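Local coordinates for DR2417 (Deinococcus radiodurans, PDB 4XWW), which degrades RNA as a zinc-dependent 5'-3' exonuclease, possibly also as an endonuclease, and probably takes part in rRNA maturation, at residues I77-L82 with L100-Y106. Numbering follows the deposited sequence. Where two conformers were deposited one is given.
Sequences IKGWIL and LPRVPVY
Leu100 opens the contact by bringing CD1 to the six-membered end of the Trp80 indole, 3.8 Å from CH2 and close to the ring plane, while the end methyl of Ile77, CD1, meets the same methyl at 4.2 Å. Phe97, from the helix just before, meets the indole edge-to-face, and Trp80 NE1 is hydrogen-bonded to Asp47 O. Further along, Val103 divides its branches: CG1, beside the backbone N and anti to the carbonyl carbon (chi1 -60°), rests against Ile77 O, whereas CG2 falls between N and C, reaches the ring edge at Trp80 CE3 (3.9 Å) and also packs on Gly79 CA. The pyrrolidine of Pro104 sets CD 3.5 Å from Lys78 O. Pro104 O starts the strand pairing by accepting a hydrogen bond from Trp80 N (2.8 Å) and comes close to Gly79 CA, at a point where glycine's unusual backbone angles leave no room for a side chain. Val105 forms a parallel bridge with Trp80, on the same face of the sheet; with CG1 anti to the backbone N (chi1 -179°), it sends that methyl to Leu82 CD1 at 3.6 Å and CG2 to Trp80 CB. Tyr106 turns to the other face, and Trp80 O lies at the edge of its ring, in plane, 3.5 Å from CD2. That oxygen accepts a hydrogen bond from Tyr106 N (2.9 Å), and Leu82 N gives one to Tyr106 O, while the phenol OH bonds to Arg130. Strand 42-46 pairs along the other edge of strand 77-82, and the chain returns to the sheet through helices 87-90 and 93-97: a beta-alpha-beta crossover of the metallo-beta-lactamase fold, with the zinc-binding His84 and His89 following Leu82.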
loop_
_atom_site.group_PDB
_atom_site.type_symbol
_atom_site.label_atom_id
_atom_site.label_comp_id
_atom_site.label_asym_id
_atom_site.label_seq_id
_atom_site.Cartn_x
_atom_site.Cartn_y
_atom_site.Cartn_z
ATOM N N ILE A 77 30.560 6.440 -25.897
ATOM C CA ILE A 77 29.761 7.422 -25.164
ATOM C C ILE A 77 30.355 8.824 -25.315
ATOM O O ILE A 77 31.497 9.074 -24.915
ATOM C CB ILE A 77 29.654 7.071 -23.665
ATOM C CG1 ILE A 77 28.977 5.711 -23.461
ATOM C CG2 ILE A 77 28.861 8.169 -22.906
ATOM C CD1 ILE A 77 29.174 5.153 -22.079
ATOM N N LYS A 78 29.587 9.722 -25.925
ATOM C CA LYS A 78 30.085 11.059 -26.220
ATOM C C LYS A 78 29.748 12.027 -25.103
ATOM O O LYS A 78 30.393 13.063 -24.950
ATOM C CB LYS A 78 29.515 11.569 -27.543
ATOM C CG LYS A 78 30.020 10.808 -28.741
ATOM C CD LYS A 78 31.542 10.879 -28.810
ATOM C CE LYS A 78 32.087 9.752 -29.654
ATOM N NZ LYS A 78 33.585 9.729 -29.657
ATOM N N GLY A 79 28.732 11.690 -24.318
ATOM C CA GLY A 79 28.325 12.575 -23.247
ATOM C C GLY A 79 26.960 12.294 -22.668
ATOM O O GLY A 79 26.271 11.354 -23.069
ATOM N N TRP A 80 26.568 13.150 -21.726
ATOM C CA TRP A 80 25.379 12.973 -20.942
ATOM C C TRP A 80 24.544 14.245 -20.931
ATOM O O TRP A 80 25.092 15.354 -20.912
ATOM C CB TRP A 80 25.758 12.596 -19.505
ATOM C CG TRP A 80 25.109 11.338 -18.967
ATOM C CD1 TRP A 80 23.826 11.204 -18.497
ATOM C CD2 TRP A 80 25.717 10.049 -18.823
ATOM N NE1 TRP A 80 23.605 9.915 -18.079
ATOM C CE2 TRP A 80 24.751 9.187 -18.261
ATOM C CE3 TRP A 80 26.990 9.540 -19.111
ATOM C CZ2 TRP A 80 25.012 7.843 -17.987
ATOM C CZ3 TRP A 80 27.247 8.199 -18.837
ATOM C CH2 TRP A 80 26.259 7.371 -18.280
ATOM N N ILE A 81 23.227 14.061 -20.934
ATOM C CA ILE A 81 22.245 15.110 -20.702
ATOM C C ILE A 81 21.530 14.823 -19.384
ATOM O O ILE A 81 21.053 13.705 -19.183
ATOM C CB ILE A 81 21.202 15.162 -21.830
ATOM C CG1 ILE A 81 21.858 15.547 -23.161
ATOM C CG2 ILE A 81 20.057 16.120 -21.499
ATOM C CD1 ILE A 81 20.934 15.344 -24.316
ATOM N N LEU A 82 21.467 15.814 -18.495
ATOM C CA LEU A 82 20.716 15.671 -17.241
ATOM C C LEU A 82 19.536 16.643 -17.244
ATOM O O LEU A 82 19.744 17.861 -17.224
ATOM C CB LEU A 82 21.621 15.931 -16.026
ATOM C CG LEU A 82 22.887 15.093 -15.919
ATOM C CD1 LEU A 82 23.564 15.361 -14.581
ATOM C CD2 LEU A 82 22.503 13.617 -16.026
ATOM N N LEU A 100 32.363 4.135 -15.528
ATOM C CA LEU A 100 32.521 4.562 -16.923
ATOM C C LEU A 100 33.570 5.667 -17.111
ATOM O O LEU A 100 33.966 6.330 -16.157
ATOM C CB LEU A 100 31.159 5.024 -17.464
ATOM C CG LEU A 100 30.092 3.928 -17.629
ATOM C CD1 LEU A 100 28.730 4.545 -17.924
ATOM C CD2 LEU A 100 30.472 2.927 -18.720
ATOM N N PRO A 101 34.036 5.864 -18.360
ATOM C CA PRO A 101 34.969 6.960 -18.650
ATOM C C PRO A 101 34.408 8.334 -18.286
ATOM O O PRO A 101 33.190 8.527 -18.316
ATOM C CB PRO A 101 35.153 6.869 -20.169
ATOM C CG PRO A 101 34.920 5.438 -20.480
ATOM C CD PRO A 101 33.816 5.027 -19.554
ATOM N N ARG A 102 35.278 9.273 -17.937
ATOM C CA ARG A 102 34.833 10.645 -17.722
ATOM C C ARG A 102 34.453 11.257 -19.072
ATOM O O ARG A 102 35.265 11.313 -19.988
ATOM C CB ARG A 102 35.912 11.468 -17.035
ATOM C CG ARG A 102 36.248 10.984 -15.632
ATOM C CD ARG A 102 35.000 10.868 -14.769
ATOM N NE ARG A 102 35.327 10.639 -13.369
ATOM C CZ ARG A 102 35.339 9.443 -12.792
ATOM N NH1 ARG A 102 35.037 8.360 -13.498
ATOM N NH2 ARG A 102 35.649 9.335 -11.507
ATOM N N VAL A 103 33.202 11.687 -19.181
ATOM C CA VAL A 103 32.656 12.276 -20.402
ATOM C C VAL A 103 31.937 13.570 -20.030
ATOM O O VAL A 103 31.596 13.782 -18.861
ATOM C CB VAL A 103 31.670 11.300 -21.124
ATOM C CG1 VAL A 103 32.379 10.005 -21.505
ATOM C CG2 VAL A 103 30.422 11.012 -20.247
ATOM N N PRO A 104 31.696 14.446 -21.019
ATOM C CA PRO A 104 30.977 15.671 -20.659
ATOM C C PRO A 104 29.533 15.410 -20.201
ATOM O O PRO A 104 28.803 14.602 -20.795
ATOM C CB PRO A 104 31.024 16.498 -21.962
ATOM C CG PRO A 104 32.261 15.991 -22.680
ATOM C CD PRO A 104 32.249 14.513 -22.387
ATOM N N VAL A 105 29.154 16.078 -19.109
ATOM C CA VAL A 105 27.835 15.937 -18.503
ATOM C C VAL A 105 27.148 17.300 -18.437
ATOM O O VAL A 105 27.599 18.190 -17.721
ATOM C CB VAL A 105 27.943 15.337 -17.088
ATOM C CG1 VAL A 105 26.576 15.156 -16.453
ATOM C CG2 VAL A 105 28.710 14.009 -17.124
ATOM N N TYR A 106 26.064 17.453 -19.189
ATOM C CA TYR A 106 25.383 18.740 -19.324
ATOM C C TYR A 106 24.112 18.853 -18.496
ATOM O O TYR A 106 23.297 17.929 -18.469
ATOM C CB TYR A 106 25.032 18.995 -20.789
ATOM C CG TYR A 106 26.263 19.145 -21.655
ATOM C CD1 TYR A 106 26.861 20.390 -21.839
ATOM C CD2 TYR A 106 26.842 18.042 -22.264
ATOM C CE1 TYR A 106 28.001 20.524 -22.625
ATOM C CE2 TYR A 106 27.985 18.170 -23.045
ATOM C CZ TYR A 106 28.562 19.413 -23.218
ATOM O OH TYR A 106 29.695 19.541 -24.005
#